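PDB 5JGF: vacuolar aminopeptidase 1 from Saccharomyces cerevisiae, which removes amino acids, preferably neutral or hydrophobic ones, from the N-terminus of peptides in the vacuole as a zinc-dependent, dodecameric metalloaminopeptidase of the M18 family. Local coordinates for residues D[42-47]-D[52-57]; D[290-295]-D[458-463]; D[312-317]-D[421-426]; D[319-324]-D[329-334]. All blocks are in the same frame, centred on the assembly; numbering follows the deposited sequence.

Contact 1 (D[42-47]-D[52-57]); sequences KYLSEK and DSIGED
Leu44 meets the loop 52-57 with both of its methyl groups, and each finds a different partner. CD2 presses against the CB of Ser53, 3.5 Å from Leu44 CD2, while CD1 reaches the tip of Ile54, with Leu44 CD1 and Ile54 CD1 3.7 Å apart. The leucine and isoleucine side chains cross at about a right angle, touching through their ends and not along their lengths. Beside this apolar patch runs Lys42, which delivers a single charged hydrogen bond: its NZ donates to the carbonyl O of Ser53, at 3.2 Å from Lys42 NZ. The ammonium lies in the carbonyl plane on a lone pair, with a C=O...N angle of 119°. The lysine can span the gap because its chain is stretched throughout, starting with CG opposite the backbone N (chi1 175°). Ser53 is thus held twice, by its side-chain carbon and by its backbone oxygen, through two residues of segment 42-47, Leu44 and Lys42.

Further along, Ser45 OG accepts from the backbone N of Lys47, 3.3 Å from Ser45 OG, in an ST turn, as the chain swings away from the loop. The arrangement is a short connection folded back on its own strand. Strand 42-43 is an outermost strand of the mixed sheet and pairs with strand 58-65, whose Phe61 touches Lys42, Leu44 and Ile54. Ile54 also packs on Ser320 and Ala323, which places the loop between the sheet edge and helix 312-324.

Contact 2 (D[290-295]-D[458-463]); sequences STVTLY and GFFKHW
Phe460 points its ring edge-on at strand 290-295, where a valine methyl and a backbone carbonyl meet that rim. The valine methyl Val292 CG2 stands 3.5 Å from Phe460 CZ, close to the plane of the ring, and the two side chains cross at about a right angle. The backbone carbonyl Thr291 O also lies at the edge in plane, 3.9 Å from Phe460 CZ, facing ring hydrogens and not the pi cloud. Ser290 approaches obliquely on the CD1 side, its CB 3.9 Å from Phe460 CD1. With CG opposite its own carbonyl carbon (chi1 -74°), the ring extends from the helix toward the strand, while over one face, toward the rim, lies CD2 of Phe459.

Polar contact is made through a water. Its oxygen lies 2.8 Å from Ser290 OG, and it donates to the carbonyl oxygen Phe460 O across 2.6 Å. Trp463 NE1 donates weakly to the same water, whose oxygen is 3.0 Å from Trp463 NE1 and lies in the indole plane. One solvent molecule therefore links Ser290 of the strand to both the backbone and a side chain of the helix.

The strand and helix axes run roughly antiparallel, at 149°, with a closest approach of 10.1 Å, a separation usual for a helix packed on a sheet. Strand 289-295 lies inside the mixed sheet, between strands 69-76 and 86-91. Phe460 also rests on Ile88 and meets Tyr277 of helix 261-278, and Val292 touches Met271 and Leu274, so helices 448-468 and 261-278 share this face of the sheet.

Contact 3 (D[312-317]-D[421-426]); sequences LLESVV and SQTGAR
Polar contact between Glu314 and Gln422 rests on one hydrogen bond, Gln422 NE2 to Glu314 OE2 at 2.8 Å. It is far from straight, with an N-H...O angle of 136°. The amide arrives on the syn side of the carboxylate but 23° out of its plane, and the two planar groups are only modestly inclined to each other. A bend at chi2 (91°) folds the glutamate chain while the glutamine chain runs extended, and the two side chains cross at about a right angle. Gln422 NE2 also donates to Ala308 O.

Apolar contact falls to Thr423, whose methyl CG2 sits 3.8 Å from Glu314 CG, against the aliphatic part of the acid. The same methyl is 4.3 Å from Leu313 CD2, and both side chains also touch Trp335 of helix 331-336.

Turn bonds engage the hydroxyl of the same threonine within its own chain, consistent with its methyl being the group turned to the helix. Thr423 OG1 bonds back to Leu419 O and accepts from the backbone N of Ala425, 3.1 Å from Thr423 OG1, in an ST turn. Gly424, with positive phi, ends helix 416-423 here, and its carbonyl receives Arg305 of a neighbouring subunit.

Threonine thus spends its hydroxyl on its own chain and its methyl on the neighbouring helix. The neutral amide gives the glutamate carboxylate a hydrogen bond but would not be expected to neutralise its charge.

Contact 4 (D[319-324]-D[329-334]); sequences RSSSAF and VDLHTV
A small van der Waals contact joins two consecutive helices, with Ser321 near the end of helix 312-324 packing against Val329 and Leu331 at the start of helix 331-336. Four residues separate the segments, and the CA atoms of Ser321 and Val329 approach to 6.5 Å. Val329 uses both its branches. Val329 CG1 lies 3.9 Å from Ser321 CB, while CG2 rests on the backbone carbonyl, 3.7 Å from Ser321 O. Leu331 adds one methyl, its CD2 lying 3.6 Å from Ser321 OG. That hydroxyl has its polar partners elsewhere, in the carbonyls of Val317 and Glu318 one turn back in its own helix. Its torsion (chi1 60°) sets OG between the backbone N and the carbonyl carbon, turned toward that preceding turn, and the leucine methyl makes only a van der Waals contact with the oxygen.

A short loop connects the two helices, and the second opens with an N-cap. Asp330 caps it with OD1, which accepts weak bonds from the backbone N of His332, 3.1 Å from Asp330 OD1, and of Thr333. The other carboxylate oxygen takes the threonine hydroxyl, Thr333 OG1 lying 2.5 Å from Asp330 OD2, and is met from well above the carboxylate plane, 64° out of it. Both arms of the acid are thereby tied to the first turn, which would be expected to restrict its rotation.

The start of helix 331-336 and its N-cap also reach another copy of the protein. His332 NE2 is hydrogen-bonded to Glu318 of a neighbouring subunit, and Asp330 OD2 makes a long, weak ion pair with Arg319 of that subunit.

Overall arrangement
Helix 312-324 supplies a segment to contacts 3 and 4 and is touched by contacts 1 and 2. Its first half packs in contact 3 and its second in contact 4, whose centres are about 11 Å apart and which meet where Val317 touches Val334 and Leu331. Contact 1 joins from the sheet edge, about 14 Å from contact 4 between centres: Glu46 O probably accepts from Arg319 NH1, 3.0 Å from it, and Phe324 covers the backbone of Gly55 and Glu56. Leu313 packs on Thr291, Thr293 and Tyr295, linking contact 3 to contact 2. Contacts 2 and 3 lie nearer the two-zinc site, the side chains of Val292 and His91 being about 10 Å apart and those of Gln422 and Glu298 about 11 Å; contacts 1 and 4 lie away from it.

Contact 1 (D[42-47]-D[52-57])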
# COMPACT_ATOMS: atom_id res chain seq x y z
N LYS D 42 -11.26 53.72 38.98
CA LYS D 42 -10.16 53.67 39.93
C LYS D 42 -9.44 52.33 39.92
O LYS D 42 -10.07 51.28 40.07
CB LYS D 42 -10.69 53.97 41.33
CG LYS D 42 -9.68 53.85 42.46
CD LYS D 42 -10.38 54.05 43.80
CE LYS D 42 -9.45 53.84 44.98
NZ LYS D 42 -10.20 53.89 46.26
N TYR D 43 -8.13 52.36 39.76
CA TYR D 43 -7.35 51.13 39.75
C TYR D 43 -7.16 50.57 41.16
O TYR D 43 -6.82 51.31 42.08
CB TYR D 43 -5.97 51.35 39.12
CG TYR D 43 -5.05 50.16 39.29
CD1 TYR D 43 -4.11 50.12 40.33
CD2 TYR D 43 -5.15 49.06 38.45
CE1 TYR D 43 -3.29 49.00 40.52
CE2 TYR D 43 -4.34 47.93 38.63
CZ TYR D 43 -3.42 47.92 39.67
OH TYR D 43 -2.62 46.81 39.84
N LEU D 44 -7.38 49.27 41.30
CA LEU D 44 -7.23 48.58 42.57
C LEU D 44 -6.22 47.45 42.40
O LEU D 44 -6.34 46.64 41.48
CB LEU D 44 -8.56 48.00 43.03
CG LEU D 44 -9.75 48.94 43.23
CD1 LEU D 44 -10.96 48.13 43.67
CD2 LEU D 44 -9.40 50.00 44.28
N SER D 45 -5.24 47.39 43.29
CA SER D 45 -4.23 46.34 43.23
C SER D 45 -4.74 45.05 43.87
O SER D 45 -5.34 45.09 44.95
CB SER D 45 -2.96 46.78 43.95
OG SER D 45 -2.03 45.71 44.01
N GLU D 46 -4.50 43.92 43.21
CA GLU D 46 -4.92 42.63 43.74
C GLU D 46 -4.20 42.28 45.03
O GLU D 46 -4.70 41.52 45.85
CB GLU D 46 -4.62 41.52 42.74
CG GLU D 46 -5.68 41.22 41.73
CD GLU D 46 -5.51 39.82 41.17
OE1 GLU D 46 -4.41 39.50 40.69
OE2 GLU D 46 -6.48 39.04 41.23
N LYS D 47 -3.00 42.84 45.20
CA LYS D 47 -2.18 42.55 46.36
C LYS D 47 -2.58 43.22 47.67
O LYS D 47 -1.97 42.97 48.71
CB LYS D 47 -0.72 42.88 46.04
CG LYS D 47 -0.08 41.92 45.04
CD LYS D 47 1.35 42.33 44.72
CE LYS D 47 2.05 41.27 43.89
NZ LYS D 47 1.29 40.97 42.64
N ASP D 52 -11.08 48.91 52.32
CA ASP D 52 -11.02 50.36 52.44
C ASP D 52 -10.94 51.12 51.12
O ASP D 52 -10.84 52.35 51.11
CB ASP D 52 -9.84 50.78 53.32
CG ASP D 52 -10.03 50.40 54.78
OD1 ASP D 52 -11.19 50.20 55.20
OD2 ASP D 52 -9.02 50.32 55.51
N SER D 53 -10.98 50.40 50.01
CA SER D 53 -10.91 51.04 48.70
C SER D 53 -12.29 51.14 48.06
O SER D 53 -12.54 52.02 47.24
CB SER D 53 -9.97 50.27 47.77
OG SER D 53 -8.63 50.36 48.22
N ILE D 54 -13.17 50.22 48.44
CA ILE D 54 -14.52 50.21 47.91
C ILE D 54 -15.48 50.47 49.07
O ILE D 54 -15.53 49.69 50.02
CB ILE D 54 -14.86 48.84 47.27
CG1 ILE D 54 -13.93 48.60 46.07
CG2 ILE D 54 -16.31 48.81 46.83
CD1 ILE D 54 -14.11 47.25 45.42
N GLY D 55 -16.22 51.57 49.00
CA GLY D 55 -17.16 51.90 50.05
C GLY D 55 -18.59 51.55 49.66
O GLY D 55 -18.83 50.96 48.61
N GLU D 56 -19.55 51.93 50.51
CA GLU D 56 -20.95 51.62 50.22
C GLU D 56 -21.52 52.41 49.05
O GLU D 56 -22.60 52.07 48.55
CB GLU D 56 -21.81 51.80 51.47
CG GLU D 56 -21.51 53.03 52.29
CD GLU D 56 -22.30 53.06 53.58
OE1 GLU D 56 -22.60 54.17 54.07
OE2 GLU D 56 -22.62 51.98 54.12
N ASP D 57 -20.83 53.45 48.61
CA ASP D 57 -21.31 54.23 47.47
C ASP D 57 -20.98 53.49 46.17
O ASP D 57 -21.41 53.89 45.09
CB ASP D 57 -20.66 55.61 47.42
CG ASP D 57 -21.11 56.51 48.56
OD1 ASP D 57 -22.33 56.60 48.81
OD2 ASP D 57 -20.24 57.16 49.19

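Contact 2 (D[290-295]-D[458-463])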
# COMPACT_ATOMS: atom_id res chain seq x y z
N SER D 290 -21.90 45.75 36.97
CA SER D 290 -21.53 45.43 35.59
C SER D 290 -20.02 45.26 35.44
O SER D 290 -19.25 45.91 36.14
CB SER D 290 -21.99 46.55 34.65
OG SER D 290 -23.38 46.80 34.80
N THR D 291 -19.60 44.40 34.52
CA THR D 291 -18.18 44.20 34.33
C THR D 291 -17.80 43.62 32.98
O THR D 291 -18.57 42.88 32.36
CB THR D 291 -17.57 43.25 35.40
OG1 THR D 291 -16.20 42.98 35.07
CG2 THR D 291 -18.32 41.93 35.44
N VAL D 292 -16.62 44.00 32.52
CA VAL D 292 -16.04 43.45 31.31
C VAL D 292 -14.72 42.92 31.84
O VAL D 292 -13.91 43.67 32.39
CB VAL D 292 -15.73 44.51 30.23
CG1 VAL D 292 -14.86 43.88 29.14
CG2 VAL D 292 -17.03 45.02 29.62
N THR D 293 -14.52 41.61 31.73
CA THR D 293 -13.29 41.01 32.20
C THR D 293 -12.58 40.43 30.99
O THR D 293 -13.18 39.70 30.20
CB THR D 293 -13.57 39.94 33.26
OG1 THR D 293 -14.19 40.57 34.40
CG2 THR D 293 -12.28 39.27 33.72
N LEU D 294 -11.30 40.80 30.84
CA LEU D 294 -10.46 40.39 29.72
C LEU D 294 -9.42 39.38 30.19
O LEU D 294 -8.64 39.66 31.10
CB LEU D 294 -9.77 41.62 29.14
CG LEU D 294 -10.72 42.77 28.79
CD1 LEU D 294 -9.92 43.96 28.27
CD2 LEU D 294 -11.74 42.31 27.75
N TYR D 295 -9.42 38.21 29.55
CA TYR D 295 -8.52 37.13 29.92
C TYR D 295 -7.35 36.89 28.97
O TYR D 295 -7.41 37.19 27.78
CB TYR D 295 -9.31 35.82 30.03
CG TYR D 295 -10.41 35.86 31.06
CD1 TYR D 295 -10.13 35.66 32.42
CD2 TYR D 295 -11.73 36.09 30.69
CE1 TYR D 295 -11.14 35.70 33.37
CE2 TYR D 295 -12.75 36.13 31.64
CZ TYR D 295 -12.45 35.93 32.97
OH TYR D 295 -13.46 35.97 33.91
N GLY D 458 -26.20 47.99 24.46
CA GLY D 458 -27.58 47.65 24.73
C GLY D 458 -27.70 46.59 25.82
O GLY D 458 -28.66 46.59 26.59
N PHE D 459 -26.72 45.69 25.87
CA PHE D 459 -26.71 44.65 26.89
C PHE D 459 -26.60 45.24 28.29
O PHE D 459 -27.39 44.91 29.17
CB PHE D 459 -25.53 43.69 26.67
CG PHE D 459 -25.26 42.78 27.84
CD1 PHE D 459 -26.11 41.72 28.11
CD2 PHE D 459 -24.17 43.00 28.67
CE1 PHE D 459 -25.88 40.88 29.21
CE2 PHE D 459 -23.93 42.18 29.77
CZ PHE D 459 -24.78 41.11 30.04
N PHE D 460 -25.62 46.12 28.50
CA PHE D 460 -25.45 46.73 29.81
C PHE D 460 -26.66 47.55 30.23
O PHE D 460 -27.06 47.55 31.39
CB PHE D 460 -24.18 47.59 29.85
CG PHE D 460 -22.91 46.79 29.89
CD1 PHE D 460 -22.71 45.83 30.87
CD2 PHE D 460 -21.91 47.00 28.95
CE1 PHE D 460 -21.53 45.09 30.93
CE2 PHE D 460 -20.72 46.27 29.00
CZ PHE D 460 -20.54 45.31 29.99
N LYS D 461 -27.26 48.25 29.27
CA LYS D 461 -28.42 49.07 29.55
C LYS D 461 -29.69 48.28 29.88
O LYS D 461 -30.40 48.62 30.83
CB LYS D 461 -28.74 49.98 28.37
CG LYS D 461 -27.79 51.13 28.15
CD LYS D 461 -28.20 51.90 26.90
CE LYS D 461 -27.35 53.14 26.69
NZ LYS D 461 -27.69 53.82 25.41
N HIS D 462 -29.95 47.22 29.12
CA HIS D 462 -31.19 46.48 29.30
C HIS D 462 -31.21 45.01 29.73
O HIS D 462 -32.29 44.44 29.87
CB HIS D 462 -32.00 46.60 28.00
CG HIS D 462 -32.06 47.99 27.45
ND1 HIS D 462 -31.60 48.32 26.20
CD2 HIS D 462 -32.53 49.15 27.99
CE1 HIS D 462 -31.77 49.61 25.99
NE2 HIS D 462 -32.34 50.14 27.06
N TRP D 463 -30.06 44.38 29.95
CA TRP D 463 -30.09 42.97 30.31
C TRP D 463 -30.87 42.67 31.59
O TRP D 463 -31.60 41.68 31.65
CB TRP D 463 -28.67 42.39 30.45
CG TRP D 463 -28.03 42.65 31.78
CD1 TRP D 463 -27.26 43.72 32.13
CD2 TRP D 463 -28.12 41.82 32.94
NE1 TRP D 463 -26.88 43.62 33.44
CE2 TRP D 463 -27.40 42.46 33.97
CE3 TRP D 463 -28.76 40.61 33.22
CZ2 TRP D 463 -27.28 41.93 35.26
CZ3 TRP D 463 -28.65 40.07 34.50
CH2 TRP D 463 -27.91 40.74 35.50
O HOH W 1 -25.58 46.32 33.20

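Contact 3 (D[312-317]-D[421-426])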
# COMPACT_ATOMS: atom_id res chain seq x y z
N LEU D 312 -10.42 35.45 37.89
CA LEU D 312 -10.37 36.87 38.25
C LEU D 312 -11.78 37.45 38.40
O LEU D 312 -12.03 38.28 39.27
CB LEU D 312 -9.58 37.67 37.22
CG LEU D 312 -9.48 39.17 37.52
CD1 LEU D 312 -8.80 39.39 38.87
CD2 LEU D 312 -8.70 39.87 36.41
N LEU D 313 -12.70 37.00 37.54
CA LEU D 313 -14.08 37.49 37.59
C LEU D 313 -14.71 37.18 38.94
O LEU D 313 -15.26 38.07 39.60
CB LEU D 313 -14.92 36.83 36.49
CG LEU D 313 -16.43 37.08 36.57
CD1 LEU D 313 -16.73 38.55 36.34
CD2 LEU D 313 -17.14 36.22 35.53
N GLU D 314 -14.64 35.91 39.34
CA GLU D 314 -15.20 35.46 40.61
C GLU D 314 -14.55 36.22 41.76
O GLU D 314 -15.22 36.57 42.74
CB GLU D 314 -14.97 33.95 40.78
CG GLU D 314 -15.63 33.07 39.71
CD GLU D 314 -14.71 32.77 38.53
OE1 GLU D 314 -14.40 33.69 37.75
OE2 GLU D 314 -14.30 31.60 38.37
N SER D 315 -13.25 36.46 41.65
CA SER D 315 -12.52 37.18 42.69
C SER D 315 -13.03 38.61 42.83
O SER D 315 -13.28 39.08 43.94
CB SER D 315 -11.03 37.21 42.36
OG SER D 315 -10.32 38.01 43.30
N VAL D 316 -13.17 39.30 41.71
CA VAL D 316 -13.66 40.67 41.69
C VAL D 316 -15.02 40.78 42.35
O VAL D 316 -15.25 41.66 43.19
CB VAL D 316 -13.75 41.21 40.24
CG1 VAL D 316 -14.55 42.51 40.20
CG2 VAL D 316 -12.35 41.44 39.69
N VAL D 317 -15.94 39.88 41.99
CA VAL D 317 -17.28 39.91 42.56
C VAL D 317 -17.29 39.59 44.06
O VAL D 317 -18.03 40.22 44.81
CB VAL D 317 -18.22 38.94 41.81
CG1 VAL D 317 -19.57 38.88 42.50
CG2 VAL D 317 -18.40 39.41 40.37
N SER D 421 -19.50 27.14 34.38
CA SER D 421 -19.29 26.10 35.38
C SER D 421 -18.72 26.66 36.68
O SER D 421 -19.13 26.26 37.77
CB SER D 421 -18.34 25.03 34.84
OG SER D 421 -18.87 24.45 33.66
N GLN D 422 -17.78 27.58 36.55
CA GLN D 422 -17.12 28.18 37.70
C GLN D 422 -18.05 29.07 38.53
O GLN D 422 -17.98 29.08 39.76
CB GLN D 422 -15.90 28.98 37.24
CG GLN D 422 -14.81 28.08 36.64
CD GLN D 422 -13.73 28.83 35.88
OE1 GLN D 422 -12.93 28.23 35.17
NE2 GLN D 422 -13.69 30.16 36.04
N THR D 423 -18.94 29.80 37.86
CA THR D 423 -19.86 30.69 38.55
C THR D 423 -21.23 30.09 38.82
O THR D 423 -21.86 30.37 39.84
CB THR D 423 -20.08 31.99 37.76
OG1 THR D 423 -20.69 31.68 36.50
CG2 THR D 423 -18.76 32.72 37.52
N GLY D 424 -21.70 29.25 37.89
CA GLY D 424 -23.01 28.65 38.02
C GLY D 424 -24.04 29.56 37.37
O GLY D 424 -25.24 29.30 37.42
N ALA D 425 -23.55 30.63 36.73
CA ALA D 425 -24.41 31.60 36.07
C ALA D 425 -24.68 31.26 34.61
O ALA D 425 -23.81 30.73 33.91
CB ALA D 425 -23.78 32.99 36.15
N ARG D 426 -25.89 31.56 34.15
CA ARG D 426 -26.26 31.32 32.77
C ARG D 426 -25.28 32.12 31.91
O ARG D 426 -25.10 33.33 32.10
CB ARG D 426 -27.70 31.76 32.52
CG ARG D 426 -28.13 31.70 31.06
CD ARG D 426 -29.64 31.65 30.95
NE ARG D 426 -30.18 30.31 31.17
CZ ARG D 426 -31.10 30.01 32.07
NH1 ARG D 426 -31.53 28.76 32.19
NH2 ARG D 426 -31.59 30.95 32.87

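Contact 4 (D[319-324]-D[329-334])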
# COMPACT_ATOMS: atom_id res chain seq x y z
N ARG D 319 -14.63 39.90 46.28
CA ARG D 319 -13.92 40.96 46.99
C ARG D 319 -14.75 42.24 47.05
O ARG D 319 -14.80 42.91 48.09
CB ARG D 319 -12.58 41.25 46.32
CG ARG D 319 -11.64 40.06 46.28
CD ARG D 319 -10.34 40.36 45.55
NE ARG D 319 -9.51 41.32 46.27
CZ ARG D 319 -8.19 41.39 46.16
NH1 ARG D 319 -7.54 40.55 45.36
NH2 ARG D 319 -7.52 42.29 46.86
N SER D 320 -15.38 42.58 45.94
CA SER D 320 -16.20 43.78 45.85
C SER D 320 -17.42 43.71 46.77
O SER D 320 -17.67 44.64 47.55
CB SER D 320 -16.66 44.00 44.40
OG SER D 320 -15.56 44.30 43.57
N SER D 321 -18.16 42.62 46.67
CA SER D 321 -19.35 42.44 47.49
C SER D 321 -19.00 42.42 48.98
O SER D 321 -19.80 42.84 49.82
CB SER D 321 -20.09 41.15 47.10
OG SER D 321 -19.28 40.00 47.28
N SER D 322 -17.81 41.94 49.31
CA SER D 322 -17.37 41.89 50.70
C SER D 322 -17.04 43.28 51.24
O SER D 322 -17.43 43.63 52.35
CB SER D 322 -16.15 40.98 50.86
OG SER D 322 -16.50 39.62 50.71
N ALA D 323 -16.33 44.07 50.44
CA ALA D 323 -15.94 45.41 50.85
C ALA D 323 -17.12 46.38 50.80
O ALA D 323 -17.22 47.31 51.59
CB ALA D 323 -14.82 45.92 49.96
N PHE D 324 -18.01 46.13 49.84
CA PHE D 324 -19.20 46.94 49.60
C PHE D 324 -20.11 47.19 50.79
O PHE D 324 -20.49 48.33 51.07
CB PHE D 324 -20.00 46.28 48.47
CG PHE D 324 -21.26 47.02 48.10
CD1 PHE D 324 -22.48 46.36 48.12
CD2 PHE D 324 -21.21 48.34 47.69
CE1 PHE D 324 -23.64 47.01 47.71
CE2 PHE D 324 -22.36 49.00 47.28
CZ PHE D 324 -23.58 48.33 47.29
N VAL D 329 -23.06 38.75 51.89
CA VAL D 329 -23.62 38.65 50.55
C VAL D 329 -23.57 37.19 50.11
O VAL D 329 -22.53 36.55 50.16
CB VAL D 329 -22.83 39.51 49.55
CG1 VAL D 329 -23.36 39.29 48.13
CG2 VAL D 329 -22.96 40.98 49.92
N ASP D 330 -24.72 36.68 49.68
CA ASP D 330 -24.84 35.30 49.22
C ASP D 330 -24.42 35.23 47.75
O ASP D 330 -25.21 35.53 46.86
CB ASP D 330 -26.29 34.84 49.38
CG ASP D 330 -26.53 33.42 48.90
OD1 ASP D 330 -25.55 32.72 48.55
OD2 ASP D 330 -27.70 32.99 48.88
N LEU D 331 -23.17 34.83 47.52
CA LEU D 331 -22.63 34.74 46.16
C LEU D 331 -23.37 33.75 45.27
O LEU D 331 -23.37 33.89 44.04
CB LEU D 331 -21.14 34.37 46.22
CG LEU D 331 -20.24 35.41 46.90
CD1 LEU D 331 -18.83 34.86 47.03
CD2 LEU D 331 -20.25 36.70 46.09
N HIS D 332 -24.00 32.75 45.87
CA HIS D 332 -24.75 31.77 45.08
C HIS D 332 -25.98 32.46 44.51
O HIS D 332 -26.38 32.22 43.37
CB HIS D 332 -25.14 30.58 45.94
CG HIS D 332 -23.97 29.76 46.40
ND1 HIS D 332 -23.19 29.04 45.52
CD2 HIS D 332 -23.43 29.58 47.62
CE1 HIS D 332 -22.22 28.45 46.20
NE2 HIS D 332 -22.34 28.76 47.47
N THR D 333 -26.58 33.34 45.31
CA THR D 333 -27.75 34.08 44.86
C THR D 333 -27.33 35.07 43.78
O THR D 333 -28.05 35.28 42.81
CB THR D 333 -28.41 34.84 46.03
OG1 THR D 333 -29.01 33.89 46.93
CG2 THR D 333 -29.47 35.80 45.52
N VAL D 334 -26.15 35.66 43.96
CA VAL D 334 -25.62 36.62 43.00
C VAL D 334 -25.49 36.00 41.61
O VAL D 334 -26.05 36.50 40.64
CB VAL D 334 -24.23 37.14 43.44
CG1 VAL D 334 -23.61 37.99 42.33
CG2 VAL D 334 -24.36 37.95 44.73